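Local coordinates for protein C-domain type II peptide synthetase (PDB 4ZXW) that belongs to the condensation-domain family of peptide synthetase proteins and is built as a two-lobed fold with a sheet in each lobe, at residues V49-L54 with D148-L153; G68-R73 with R170-L175; L120-E125 with L398-G403; A243-A248 with L426-N431; L287-P292 with T318-C323. One frame throughout, in Å; residues are numbered along the deposited sequence.

Contact 1 (V49-L54 with D148-L153). With GLC (alpha-D-glucopyranose), chain C.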
# COMPACT_ATOMS: atom_id res chain seq x y z
N VAL A 49 3.18 7.70 2.56
CA VAL A 49 4.37 8.17 3.27
C VAL A 49 5.41 7.06 3.48
O VAL A 49 5.09 5.88 3.52
CB VAL A 49 4.01 8.78 4.65
CG1 VAL A 49 3.01 9.87 4.47
CG2 VAL A 49 3.43 7.73 5.56
N GLY A 50 6.66 7.49 3.61
CA GLY A 50 7.76 6.65 4.05
C GLY A 50 8.61 7.46 5.03
O GLY A 50 8.88 8.65 4.82
N ALA A 51 8.97 6.81 6.13
CA ALA A 51 9.80 7.40 7.16
C ALA A 51 11.06 6.56 7.38
O ALA A 51 10.99 5.33 7.50
CB ALA A 51 9.03 7.54 8.43
N TRP A 52 12.20 7.23 7.39
CA TRP A 52 13.48 6.61 7.63
C TRP A 52 14.19 7.27 8.79
O TRP A 52 14.16 8.48 8.94
CB TRP A 52 14.36 6.70 6.40
CG TRP A 52 13.92 5.85 5.30
CD1 TRP A 52 14.43 4.65 4.96
CD2 TRP A 52 12.88 6.13 4.36
NE1 TRP A 52 13.78 4.16 3.87
CE2 TRP A 52 12.81 5.05 3.49
CE3 TRP A 52 11.98 7.19 4.19
CZ2 TRP A 52 11.88 4.98 2.45
CZ3 TRP A 52 11.06 7.12 3.14
CH2 TRP A 52 11.01 6.04 2.30
N ARG A 53 14.83 6.46 9.60
CA ARG A 53 15.65 6.92 10.68
C ARG A 53 17.01 7.13 10.05
O ARG A 53 17.52 6.25 9.35
CB ARG A 53 15.67 5.88 11.81
CG ARG A 53 16.29 6.31 13.15
CD ARG A 53 15.35 7.27 13.86
NE ARG A 53 15.91 7.73 15.13
CZ ARG A 53 15.73 7.13 16.30
NH1 ARG A 53 16.27 7.64 17.39
NH2 ARG A 53 14.99 6.04 16.39
N LEU A 54 17.56 8.32 10.21
CA LEU A 54 18.87 8.68 9.66
C LEU A 54 19.90 8.84 10.77
O LEU A 54 19.64 9.56 11.73
CB LEU A 54 18.77 9.99 8.87
CG LEU A 54 17.78 10.07 7.73
CD1 LEU A 54 18.06 11.33 6.90
CD2 LEU A 54 17.84 8.83 6.87
N ASP A 148 21.10 12.39 14.64
CA ASP A 148 19.88 11.57 14.62
C ASP A 148 18.69 12.37 14.09
O ASP A 148 18.41 13.48 14.58
CB ASP A 148 19.58 11.03 16.03
CG ASP A 148 18.46 9.98 16.05
OD1 ASP A 148 18.13 9.36 15.00
OD2 ASP A 148 17.93 9.75 17.16
N ALA A 149 17.98 11.78 13.12
CA ALA A 149 16.85 12.40 12.48
C ALA A 149 15.86 11.36 12.00
O ALA A 149 16.20 10.18 11.86
CB ALA A 149 17.29 13.20 11.31
N VAL A 150 14.64 11.82 11.73
CA VAL A 150 13.65 11.03 10.98
C VAL A 150 13.33 11.75 9.68
O VAL A 150 12.96 12.91 9.68
CB VAL A 150 12.39 10.80 11.81
CG1 VAL A 150 11.38 10.07 10.98
CG2 VAL A 150 12.72 10.00 13.03
N LEU A 151 13.49 11.08 8.54
CA LEU A 151 13.15 11.70 7.28
C LEU A 151 11.80 11.17 6.78
O LEU A 151 11.61 9.97 6.63
CB LEU A 151 14.23 11.45 6.24
CG LEU A 151 13.86 11.91 4.82
CD1 LEU A 151 13.67 13.46 4.70
CD2 LEU A 151 14.89 11.45 3.83
N VAL A 152 10.86 12.08 6.55
CA VAL A 152 9.53 11.74 6.09
C VAL A 152 9.33 12.20 4.65
O VAL A 152 9.49 13.38 4.31
CB VAL A 152 8.48 12.36 6.98
CG1 VAL A 152 7.10 11.93 6.52
CG2 VAL A 152 8.71 11.94 8.43
N LEU A 153 8.99 11.25 3.80
CA LEU A 153 8.61 11.53 2.43
C LEU A 153 7.14 11.20 2.26
O LEU A 153 6.64 10.18 2.77
CB LEU A 153 9.45 10.72 1.45
CG LEU A 153 10.97 10.87 1.66
CD1 LEU A 153 11.64 9.99 0.63
CD2 LEU A 153 11.41 12.29 1.48
C1 GLC C . 2.49 2.23 4.75
C2 GLC C . 2.50 3.64 4.16
C3 GLC C . 1.17 4.36 4.32
C4 GLC C . 0.07 3.48 3.77
C5 GLC C . 0.11 2.09 4.43
C6 GLC C . -0.99 1.21 3.83
O2 GLC C . 3.50 4.41 4.81
O3 GLC C . 1.25 5.57 3.54
O4 GLC C . -1.20 4.11 4.02
O5 GLC C . 1.40 1.47 4.26
O6 GLC C . -0.64 0.93 2.47
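Arg-53 grips the carboxylate of Asp-148 side-on in a salt bridge at one end of an antiparallel strand pair, 148-153 beside 49-54, inside the six-stranded mixed sheet of this condensation-domain fold. NE of Arg-53 meets OD1 of Asp-148 at 2.8 Å and NH1 meets OD2 at 2.7 Å; each oxygen uses its syn lone pair, and the two planes differ by only 23°. A bend at chi2 (73°) in an otherwise stretched arginine chain turns the group toward the acid. Both groups have a second salt-bridge partner in helix 110-126: Arg-113 for OD2 of Asp-148, Glu-110 for NH2 of Arg-53. Ala-149 follows, doubly hydrogen-bonded to Leu-54 through the backbone. Val-150 faces Arg-53 in a non-hydrogen-bonded pair and brings CG2 to 3.9 Å from CD of the arginine. Leu-151 trades backbone bonds with Trp-52. Its carbonyl O lies in the plane of the indole, at the edge, and its CB touches Leu-54 CD1 at 3.9 Å. Val-152 sits beside Ala-51 on the sheet face that helix 110-126 covers. Leu-153 points to the other face, under helix 162-179, where its CD1 meets Trp-52 CZ3 at 3.9 Å, the two side chains nearly perpendicular. Its backbone is paired with Gly-50, next to Val-49, whose N donates to O3 of the bound alpha-D-glucopyranose at 3.0 Å.

Contact 2 (G68-R73 with R170-L175)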
# COMPACT_ATOMS: atom_id res chain seq x y z
N GLY A 68 15.63 17.66 -5.21
CA GLY A 68 15.41 18.19 -6.54
C GLY A 68 15.88 17.20 -7.58
O GLY A 68 15.16 16.91 -8.52
N ASP A 69 17.09 16.66 -7.41
CA ASP A 69 17.65 15.69 -8.34
C ASP A 69 16.69 14.49 -8.53
O ASP A 69 16.53 13.97 -9.63
CB ASP A 69 18.98 15.14 -7.84
CG ASP A 69 20.10 16.20 -7.74
OD1 ASP A 69 20.00 17.34 -8.28
OD2 ASP A 69 21.12 15.85 -7.09
N VAL A 70 16.08 14.07 -7.43
CA VAL A 70 15.25 12.88 -7.41
C VAL A 70 14.01 13.11 -8.26
O VAL A 70 13.55 12.23 -8.98
CB VAL A 70 14.83 12.51 -5.96
CG1 VAL A 70 13.59 11.68 -5.97
CG2 VAL A 70 15.89 11.72 -5.31
N VAL A 71 13.47 14.31 -8.14
CA VAL A 71 12.27 14.66 -8.87
C VAL A 71 12.60 14.86 -10.34
O VAL A 71 11.79 14.54 -11.19
CB VAL A 71 11.61 15.89 -8.28
CG1 VAL A 71 10.51 16.41 -9.19
CG2 VAL A 71 11.05 15.55 -6.93
N VAL A 72 13.78 15.37 -10.63
CA VAL A 72 14.18 15.49 -12.02
C VAL A 72 14.35 14.10 -12.62
O VAL A 72 13.99 13.86 -13.77
CB VAL A 72 15.48 16.30 -12.16
CG1 VAL A 72 16.07 16.12 -13.55
CG2 VAL A 72 15.22 17.82 -11.87
N ARG A 73 14.89 13.19 -11.82
CA ARG A 73 15.22 11.82 -12.25
C ARG A 73 13.99 10.99 -12.66
O ARG A 73 14.02 10.24 -13.62
CB ARG A 73 15.96 11.12 -11.11
CG ARG A 73 16.29 9.66 -11.30
CD ARG A 73 17.13 9.18 -10.11
NE ARG A 73 17.26 7.73 -10.13
CZ ARG A 73 18.17 7.06 -10.83
NH1 ARG A 73 19.07 7.70 -11.56
NH2 ARG A 73 18.17 5.74 -10.80
N ARG A 170 16.32 5.43 -1.73
CA ARG A 170 17.64 4.89 -2.11
C ARG A 170 18.33 5.93 -3.00
O ARG A 170 19.48 6.29 -2.79
CB ARG A 170 17.53 3.54 -2.82
CG ARG A 170 18.87 2.89 -3.12
CD ARG A 170 19.56 3.42 -4.39
NE ARG A 170 18.70 3.35 -5.59
CZ ARG A 170 18.59 2.29 -6.39
NH1 ARG A 170 19.27 1.18 -6.15
NH2 ARG A 170 17.81 2.34 -7.46
N ASP A 171 17.59 6.41 -3.99
CA ASP A 171 18.12 7.38 -4.95
C ASP A 171 18.55 8.65 -4.24
O ASP A 171 19.62 9.19 -4.48
CB ASP A 171 17.09 7.68 -6.02
CG ASP A 171 16.89 6.51 -7.00
OD1 ASP A 171 17.55 5.46 -6.82
OD2 ASP A 171 16.09 6.63 -7.96
N LEU A 172 17.71 9.11 -3.32
CA LEU A 172 17.91 10.40 -2.68
C LEU A 172 19.22 10.40 -1.91
O LEU A 172 20.06 11.29 -2.06
CB LEU A 172 16.74 10.73 -1.76
CG LEU A 172 16.86 11.93 -0.82
CD1 LEU A 172 16.93 13.20 -1.61
CD2 LEU A 172 15.64 11.96 0.10
N LEU A 173 19.38 9.39 -1.06
CA LEU A 173 20.55 9.34 -0.22
C LEU A 173 21.80 9.06 -1.04
O LEU A 173 22.88 9.53 -0.70
CB LEU A 173 20.34 8.28 0.86
CG LEU A 173 19.12 8.68 1.69
CD1 LEU A 173 19.05 7.78 2.85
CD2 LEU A 173 19.17 10.10 2.20
N ASN A 174 21.66 8.33 -2.14
CA ASN A 174 22.78 8.15 -3.05
C ASN A 174 23.19 9.51 -3.68
O ASN A 174 24.38 9.87 -3.72
CB ASN A 174 22.42 7.13 -4.13
CG ASN A 174 23.51 6.97 -5.15
OD1 ASN A 174 23.72 7.84 -5.97
ND2 ASN A 174 24.20 5.83 -5.11
N LEU A 175 22.22 10.28 -4.15
CA LEU A 175 22.53 11.50 -4.87
C LEU A 175 23.09 12.54 -3.91
O LEU A 175 23.96 13.31 -4.29
CB LEU A 175 21.29 12.05 -5.61
CG LEU A 175 20.90 11.17 -6.83
CD1 LEU A 175 19.53 11.49 -7.30
CD2 LEU A 175 21.90 11.27 -7.98
O HOH W 1 16.06 4.56 -9.47
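Val-70 is pressed against the backbone of the facing helix: its CG2 reaches Leu-172 CA at 3.6 Å and Leu-172 CB at 3.8 Å, where segments 68-73 and 170-175 have their nearest CA atoms. With chi1 at 157°, CG2 falls beside the valine N and projects across the interface. Leu-175 closes this packed patch, with CD1 3.7 Å from Asp-69 CB. Beyond it the contact turns polar. On the looser, partly exposed side, the carboxylate of Asp-69 forms a salt bridge with Arg-179, not with segment 170-175. On the other flank Arg-73, Arg-170 and Asp-171 form a salt-bridge network. The extended chain of Arg-73 carries NE to Asp-171 OD2 at 2.7 Å, from above the carboxylate, the two planes almost perpendicular. Arg-170 NE donates to Asp-171 OD1 at 2.7 Å, nearly along the C-O axis. One water accepts from Arg-73 NH2 and donates to Asp-171 OD2, and His-74 also bonds that oxygen, so a buried acid is satisfied from several directions. The two segment axes run at 128° to each other, 9.2 Å apart. Leu-172 also reaches Leu-63, Ala-66 and Leu-67 of helix 60-73, and Arg-170 touches Tyr-390 of strand 388-392.

Contact 3 (L120-E125 with L398-G403)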
# COMPACT_ATOMS: atom_id res chain seq x y z
N LEU A 120 5.14 13.23 14.17
CA LEU A 120 5.47 13.95 12.96
C LEU A 120 4.94 13.22 11.73
O LEU A 120 4.47 13.84 10.79
CB LEU A 120 6.99 14.13 12.83
CG LEU A 120 7.44 14.69 11.49
CD1 LEU A 120 6.68 15.99 11.19
CD2 LEU A 120 8.96 14.91 11.49
N LEU A 121 5.05 11.90 11.73
CA LEU A 121 4.58 11.12 10.58
C LEU A 121 3.08 11.28 10.42
O LEU A 121 2.54 11.39 9.30
CB LEU A 121 4.95 9.64 10.76
CG LEU A 121 5.19 8.73 9.58
CD1 LEU A 121 5.94 9.43 8.48
CD2 LEU A 121 5.97 7.50 10.07
N ASN A 122 2.38 11.23 11.55
CA ASN A 122 0.95 11.39 11.53
C ASN A 122 0.60 12.78 11.02
O ASN A 122 -0.36 12.95 10.24
CB ASN A 122 0.35 11.15 12.91
CG ASN A 122 0.15 9.67 13.20
OD1 ASN A 122 0.72 8.82 12.52
ND2 ASN A 122 -0.65 9.37 14.22
N GLU A 123 1.36 13.78 11.46
CA GLU A 123 1.01 15.14 11.10
C GLU A 123 1.17 15.29 9.59
O GLU A 123 0.30 15.81 8.91
CB GLU A 123 1.87 16.17 11.83
CG GLU A 123 1.28 17.57 11.69
CD GLU A 123 2.31 18.68 11.75
OE1 GLU A 123 3.11 18.69 12.71
OE2 GLU A 123 2.30 19.55 10.85
N VAL A 124 2.27 14.80 9.07
CA VAL A 124 2.49 14.89 7.64
C VAL A 124 1.36 14.16 6.89
O VAL A 124 0.81 14.71 5.94
CB VAL A 124 3.89 14.36 7.28
CG1 VAL A 124 4.06 14.27 5.78
CG2 VAL A 124 4.95 15.30 7.88
N GLU A 125 0.99 12.95 7.32
CA GLU A 125 -0.03 12.19 6.60
C GLU A 125 -1.39 12.88 6.73
O GLU A 125 -2.28 12.64 5.93
CB GLU A 125 -0.12 10.73 7.12
CG GLU A 125 -1.05 9.81 6.34
CD GLU A 125 -1.11 8.35 6.90
OE1 GLU A 125 -0.03 7.81 7.30
OE2 GLU A 125 -2.25 7.77 6.91
N LEU A 398 1.15 4.46 16.67
CA LEU A 398 0.23 5.56 16.87
C LEU A 398 -0.79 5.53 15.75
O LEU A 398 -0.47 5.64 14.58
CB LEU A 398 0.98 6.87 16.88
CG LEU A 398 0.38 8.02 17.64
CD1 LEU A 398 0.42 7.71 19.10
CD2 LEU A 398 1.22 9.25 17.34
N SER A 399 -2.04 5.37 16.14
CA SER A 399 -3.09 5.37 15.17
C SER A 399 -3.48 6.81 14.77
O SER A 399 -2.99 7.82 15.29
CB SER A 399 -4.26 4.60 15.72
OG SER A 399 -3.89 3.26 15.95
N GLN A 400 -4.39 6.90 13.82
CA GLN A 400 -4.62 8.16 13.15
C GLN A 400 -6.07 8.31 12.73
O GLN A 400 -6.63 7.45 12.05
CB GLN A 400 -3.71 8.25 11.93
CG GLN A 400 -3.94 9.46 11.11
CD GLN A 400 -2.71 9.89 10.38
OE1 GLN A 400 -1.76 9.12 10.17
NE2 GLN A 400 -2.72 11.13 9.98
N ALA A 401 -6.65 9.45 13.09
CA ALA A 401 -8.05 9.74 12.91
C ALA A 401 -8.39 10.18 11.50
O ALA A 401 -9.48 9.93 11.00
CB ALA A 401 -8.47 10.81 13.87
N GLU A 402 -7.46 10.87 10.86
CA GLU A 402 -7.74 11.37 9.53
C GLU A 402 -6.47 11.44 8.71
O GLU A 402 -5.78 12.45 8.67
CB GLU A 402 -8.41 12.75 9.59
CG GLU A 402 -9.10 13.11 8.29
CD GLU A 402 -10.33 14.00 8.51
OE1 GLU A 402 -11.41 13.46 8.84
OE2 GLU A 402 -10.21 15.23 8.35
N GLY A 403 -6.20 10.33 8.02
CA GLY A 403 -4.94 10.16 7.32
C GLY A 403 -5.13 9.98 5.84
O GLY A 403 -6.06 10.55 5.25
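The amide of Gln-400 lies between two flat groups: the amide of Asn-122 is stacked on one side, the planes 30° apart, and the carboxylate of Glu-125 approaches from the other, its CD 3.4 Å from Gln-400 OE1. The Asn-122 and Gln-400 side chains run past each other in opposite directions. NE2 of Gln-400 makes a weak bond, 3.0 Å long and bent to 128°, with the backbone O of Asn-122. Leu-398 packs its CD2 against the amide end of Asn-122, 3.6 Å from ND2. Glu-125 is extended, with CG anti to its backbone N (chi1 -174°), which carries OE2 as far as Gly-403 CA, 3.6 Å away. The contact joins helix 110-126, which packs on the six-stranded sheet, to the loop between strands 388-392 and 410-416, and so lies where the two lobes of the condensation-domain fold meet. Oxygens of Asn-122, Gln-400 and Glu-125 crowd together here without bonding to one another. Arg-396 and Arg-246 both form salt bridges with Glu-125 OE1 and also hydrogen-bond Asn-122 OD1 and Gln-400 OE1 respectively, while Ser-404 N donates to Glu-125 OE2. The two arginines probably offset the mutual repulsion of these acceptors.

Contact 4 (A243-A248 with L426-N431). With GLC (alpha-D-glucopyranose), chain C.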
# COMPACT_ATOMS: atom_id res chain seq x y z
N ALA A 243 -9.55 6.81 8.61
CA ALA A 243 -8.83 6.55 9.86
C ALA A 243 -7.99 5.28 9.70
O ALA A 243 -8.33 4.39 8.91
CB ALA A 243 -9.78 6.41 11.04
N TRP A 244 -6.92 5.20 10.49
CA TRP A 244 -5.95 4.11 10.38
C TRP A 244 -5.66 3.64 11.77
O TRP A 244 -5.15 4.42 12.58
CB TRP A 244 -4.66 4.57 9.72
CG TRP A 244 -4.86 4.95 8.29
CD1 TRP A 244 -5.22 6.16 7.83
CD2 TRP A 244 -4.72 4.10 7.14
NE1 TRP A 244 -5.30 6.14 6.45
CE2 TRP A 244 -5.01 4.88 6.01
CE3 TRP A 244 -4.40 2.76 6.96
CZ2 TRP A 244 -4.96 4.38 4.72
CZ3 TRP A 244 -4.36 2.27 5.69
CH2 TRP A 244 -4.63 3.07 4.58
N GLN A 245 -6.05 2.41 12.08
CA GLN A 245 -5.72 1.84 13.36
C GLN A 245 -4.50 0.96 13.14
O GLN A 245 -4.49 0.06 12.28
CB GLN A 245 -6.90 1.06 13.94
CG GLN A 245 -7.93 1.97 14.59
CD GLN A 245 -9.04 1.24 15.34
OE1 GLN A 245 -8.83 0.21 16.00
NE2 GLN A 245 -10.25 1.80 15.24
N ARG A 246 -3.44 1.26 13.89
CA ARG A 246 -2.14 0.69 13.58
C ARG A 246 -1.85 -0.33 14.65
O ARG A 246 -2.33 -0.20 15.77
CB ARG A 246 -1.08 1.79 13.52
CG ARG A 246 -1.45 2.83 12.45
CD ARG A 246 -0.26 3.48 11.83
NE ARG A 246 -0.63 4.22 10.63
CZ ARG A 246 -0.97 5.51 10.60
NH1 ARG A 246 -0.97 6.22 11.71
NH2 ARG A 246 -1.30 6.08 9.46
N PHE A 247 -1.12 -1.37 14.29
CA PHE A 247 -0.77 -2.41 15.25
C PHE A 247 0.49 -3.13 14.82
O PHE A 247 0.87 -3.09 13.66
CB PHE A 247 -1.89 -3.44 15.39
CG PHE A 247 -2.26 -4.10 14.10
CD1 PHE A 247 -3.15 -3.48 13.22
CD2 PHE A 247 -1.74 -5.32 13.75
CE1 PHE A 247 -3.51 -4.09 12.02
CE2 PHE A 247 -2.09 -5.92 12.56
CZ PHE A 247 -2.98 -5.29 11.68
N ALA A 248 1.14 -3.76 15.79
CA ALA A 248 2.24 -4.66 15.53
C ALA A 248 1.83 -6.03 16.02
O ALA A 248 1.27 -6.18 17.11
CB ALA A 248 3.52 -4.19 16.22
N LEU A 426 -5.30 -1.25 9.90
CA LEU A 426 -6.66 -1.35 9.43
C LEU A 426 -7.18 0.07 9.17
O LEU A 426 -7.36 0.86 10.11
CB LEU A 426 -7.53 -2.05 10.46
CG LEU A 426 -9.01 -2.18 10.16
CD1 LEU A 426 -9.24 -2.96 8.89
CD2 LEU A 426 -9.70 -2.87 11.29
N GLY A 427 -7.40 0.38 7.90
CA GLY A 427 -7.89 1.68 7.49
C GLY A 427 -9.32 1.56 7.02
O GLY A 427 -9.72 0.56 6.41
N TYR A 428 -10.10 2.59 7.33
CA TYR A 428 -11.50 2.63 6.99
C TYR A 428 -11.98 4.08 6.91
O TYR A 428 -11.31 5.02 7.40
CB TYR A 428 -12.31 1.86 8.02
CG TYR A 428 -12.01 2.38 9.40
CD1 TYR A 428 -10.92 1.91 10.11
CD2 TYR A 428 -12.79 3.34 9.99
CE1 TYR A 428 -10.62 2.41 11.39
CE2 TYR A 428 -12.51 3.83 11.27
CZ TYR A 428 -11.42 3.35 11.96
OH TYR A 428 -11.10 3.82 13.22
N ASN A 429 -13.13 4.22 6.26
CA ASN A 429 -13.79 5.50 6.05
C ASN A 429 -14.64 5.82 7.26
O ASN A 429 -15.55 5.07 7.63
CB ASN A 429 -14.67 5.48 4.80
CG ASN A 429 -13.90 5.19 3.52
OD1 ASN A 429 -14.47 4.63 2.58
ND2 ASN A 429 -12.63 5.56 3.47
N THR A 430 -14.35 6.97 7.84
CA THR A 430 -14.98 7.40 9.07
C THR A 430 -16.41 7.88 8.81
O THR A 430 -17.19 7.97 9.74
CB THR A 430 -14.13 8.51 9.74
OG1 THR A 430 -13.83 9.55 8.80
CG2 THR A 430 -12.81 7.92 10.27
N ASN A 431 -16.75 8.16 7.55
CA ASN A 431 -18.14 8.42 7.15
C ASN A 431 -18.98 7.15 7.01
O ASN A 431 -20.14 7.24 6.68
CB ASN A 431 -18.21 9.16 5.82
CG ASN A 431 -17.27 8.56 4.78
OD1 ASN A 431 -16.08 8.48 5.03
ND2 ASN A 431 -17.81 8.11 3.66
C1 GLC C . 2.49 2.23 4.75
C2 GLC C . 2.50 3.64 4.16
C3 GLC C . 1.17 4.36 4.32
C4 GLC C . 0.07 3.48 3.77
C5 GLC C . 0.11 2.09 4.43
C6 GLC C . -0.99 1.21 3.83
O2 GLC C . 3.50 4.41 4.81
O3 GLC C . 1.25 5.57 3.54
O4 GLC C . -1.20 4.11 4.02
O5 GLC C . 1.40 1.47 4.26
O6 GLC C . -0.64 0.93 2.47
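Ala-243 and Tyr-428 exchange two backbone hydrogen bonds, and Gln-245 and Leu-426 do the same with N to O distances of 2.8 Å in both directions. Between these rungs Trp-244 and Gly-427 form a non-hydrogen-bonded pair with the CA atoms only 4.2 Å apart. That closeness feeds an aromatic contact: a CA-H of Gly-427 lies over one face of the indole in a CH-pi interaction, 4.1 Å from the centroid of the six-membered ring. The opposite face is approached by the bound alpha-D-glucopyranose, whose O4 stands 3.6 Å from Trp-244 CH2, while NE1 is tied to the carbonyl of Ser-404. The two strands, 243-248 and 426-429, run antiparallel at one margin of the five-stranded sheet of the condensation-domain fold, strand 242-249 being outermost; Trp-244 looks toward helix 110-126 of the other lobe, whereas Gln-245, Leu-426 and Tyr-428 lie beneath helix 435-454. Among the side-chain polar contacts, Gln-245 NE2 donates to Tyr-428 OH at 3.0 Å with an angle of 158°; the hydroxyl lies close to the amide plane, and the amide and phenol planes are 80° apart. Asp-435 holds both groups from outside, its OD1 at the hydroxyl and its backbone O at NE2. The methyl of Ala-243 carries the apolar contact. Tyr-428 has CG between its backbone N and carbonyl carbon (chi1 54°), which folds the ring back over the neighbouring strand, placing CZ 3.6 Å from Ala-243 CB. On the same methyl, CG2 of Thr-430 closes in to 3.5 Å, tighter than usual carbon packing.

Contact 5 (L287-P292 with T318-C323)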
# COMPACT_ATOMS: atom_id res chain seq x y z
N LEU A 287 -19.31 -18.96 2.81
CA LEU A 287 -18.31 -20.00 2.56
C LEU A 287 -17.58 -19.79 1.23
O LEU A 287 -16.42 -20.20 1.08
CB LEU A 287 -18.98 -21.36 2.59
CG LEU A 287 -19.37 -21.86 3.99
CD1 LEU A 287 -20.18 -23.14 3.90
CD2 LEU A 287 -18.12 -22.07 4.90
N ASP A 288 -18.25 -19.15 0.29
CA ASP A 288 -17.64 -18.77 -0.98
C ASP A 288 -17.15 -17.32 -0.82
O ASP A 288 -17.93 -16.39 -0.89
CB ASP A 288 -18.64 -18.93 -2.12
CG ASP A 288 -18.21 -18.23 -3.37
OD1 ASP A 288 -16.99 -18.06 -3.58
OD2 ASP A 288 -19.12 -17.83 -4.14
N ILE A 289 -15.85 -17.16 -0.56
CA ILE A 289 -15.28 -15.90 -0.10
C ILE A 289 -14.40 -15.30 -1.20
O ILE A 289 -13.34 -15.86 -1.50
CB ILE A 289 -14.40 -16.11 1.17
CG1 ILE A 289 -15.20 -16.75 2.32
CG2 ILE A 289 -13.73 -14.78 1.64
CD1 ILE A 289 -16.19 -15.85 2.95
N THR A 290 -14.82 -14.18 -1.79
CA THR A 290 -13.94 -13.45 -2.70
C THR A 290 -13.49 -12.16 -2.02
O THR A 290 -14.32 -11.38 -1.57
CB THR A 290 -14.62 -13.13 -4.03
OG1 THR A 290 -15.04 -14.35 -4.62
CG2 THR A 290 -13.66 -12.42 -4.98
N VAL A 291 -12.17 -11.99 -1.95
CA VAL A 291 -11.52 -10.86 -1.31
C VAL A 291 -10.33 -10.42 -2.16
O VAL A 291 -9.43 -11.21 -2.40
CB VAL A 291 -11.04 -11.18 0.12
CG1 VAL A 291 -10.13 -10.04 0.64
CG2 VAL A 291 -12.21 -11.36 1.04
N PRO A 292 -10.32 -9.15 -2.58
CA PRO A 292 -9.19 -8.69 -3.38
C PRO A 292 -7.98 -8.40 -2.52
O PRO A 292 -8.08 -8.11 -1.32
CB PRO A 292 -9.73 -7.41 -4.03
CG PRO A 292 -10.72 -6.90 -3.05
CD PRO A 292 -11.32 -8.10 -2.37
N THR A 318 -11.94 -18.09 -2.80
CA THR A 318 -11.68 -19.37 -2.16
C THR A 318 -12.97 -19.97 -1.66
O THR A 318 -13.80 -19.27 -1.04
CB THR A 318 -10.74 -19.25 -0.96
OG1 THR A 318 -9.57 -18.53 -1.35
CG2 THR A 318 -10.34 -20.60 -0.44
N ASP A 319 -13.13 -21.26 -1.90
CA ASP A 319 -14.26 -21.99 -1.37
C ASP A 319 -13.86 -22.67 -0.07
O ASP A 319 -13.05 -23.59 -0.08
CB ASP A 319 -14.77 -23.01 -2.38
CG ASP A 319 -16.01 -23.73 -1.90
OD1 ASP A 319 -16.60 -23.30 -0.87
OD2 ASP A 319 -16.40 -24.71 -2.57
N LEU A 320 -14.46 -22.22 1.03
CA LEU A 320 -14.14 -22.73 2.36
C LEU A 320 -15.04 -23.90 2.76
O LEU A 320 -14.89 -24.48 3.85
CB LEU A 320 -14.26 -21.61 3.39
CG LEU A 320 -12.99 -20.77 3.62
CD1 LEU A 320 -12.58 -20.04 2.37
CD2 LEU A 320 -13.23 -19.79 4.74
N SER A 321 -15.97 -24.28 1.89
CA SER A 321 -16.95 -25.28 2.31
C SER A 321 -16.27 -26.63 2.49
O SER A 321 -15.56 -27.12 1.60
CB SER A 321 -18.12 -25.39 1.31
OG SER A 321 -17.83 -26.32 0.29
N GLY A 322 -16.50 -27.22 3.66
CA GLY A 322 -15.97 -28.53 3.96
C GLY A 322 -14.60 -28.54 4.60
O GLY A 322 -14.12 -29.61 4.96
N CYS A 323 -13.95 -27.38 4.72
CA CYS A 323 -12.65 -27.32 5.41
C CYS A 323 -12.73 -27.92 6.82
O CYS A 323 -13.56 -27.52 7.63
CB CYS A 323 -12.15 -25.90 5.50
SG CYS A 323 -11.58 -25.22 3.95
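Ile-289 and Thr-318 form a hydrogen-bonded antiparallel pair, Thr-318 N to Ile-289 O 2.9 Å and Ile-289 N to Thr-318 O 3.0 Å, and the ladder runs one step past the strand end through Leu-320 N to Leu-287 O at 2.8 Å. Beyond that step the chain leaves the two-stranded antiparallel ribbon of strands 288-295 and 312-319, part of the condensation-domain fold, in a type II beta turn from Leu-320 to Cys-323, with Gly-322 at a positive phi (90°). The side chains divide between two faces. Asp-288 and Asp-319, a non-hydrogen-bonded pair, project to one; their acids do not touch and serve other partners. Asp-288 forms a salt bridge with Arg-317. Asp-319 instead folds onto its own chain, OD1 accepting from Ser-321 N at 3.0 Å in an Asx turn, with the donor 57° out of the carboxylate plane; this leads the strand into the beta turn. Ile-289 and Thr-318 belong to the other face, where CD1 of Leu-320 comes to 4.2 Å from CG1 of the isoleucine. Leu-287 spreads both branches along the departing chain: CD2 meets Leu-320 CB at 4.2 Å and CD1 meets Ser-321 CB at 4.0 Å. These distances describe light packing at an exposed end of the ribbon, where three backbone bonds join the segments and side-chain contacts are few. Around it, Leu-287 touches His-281 and Leu-320 touches Gln-277 of helix 268-284, with Gln-277 also bonded to Thr-318 OG1. From helix 326-342, Arg-332 binds the carbonyls of Asp-319 and Ser-321.

From the N terminus, segments 49-54, 68-73 and 120-125 open contacts 1, 2 and 3 before any closes. Strand 148-153 closes contact 1 and helix segment 170-175 closes contact 2, so these two cross each other and both cross contact 3. Contact 4 then opens at 243-248. Contact 5 opens and closes between 287 and 323, within the spans of contacts 3 and 4. Segment 398-403 closes contact 3 before 426-431 closes contact 4, so those two cross. Contact 1 pairs two strands of the six-stranded sheet, contact 2 joins the helices that follow those strands, and contact 3 bridges toward the five-stranded sheet of contact 4. Contacts 1 and 4 share the glucopyranose; contact 5 is remote.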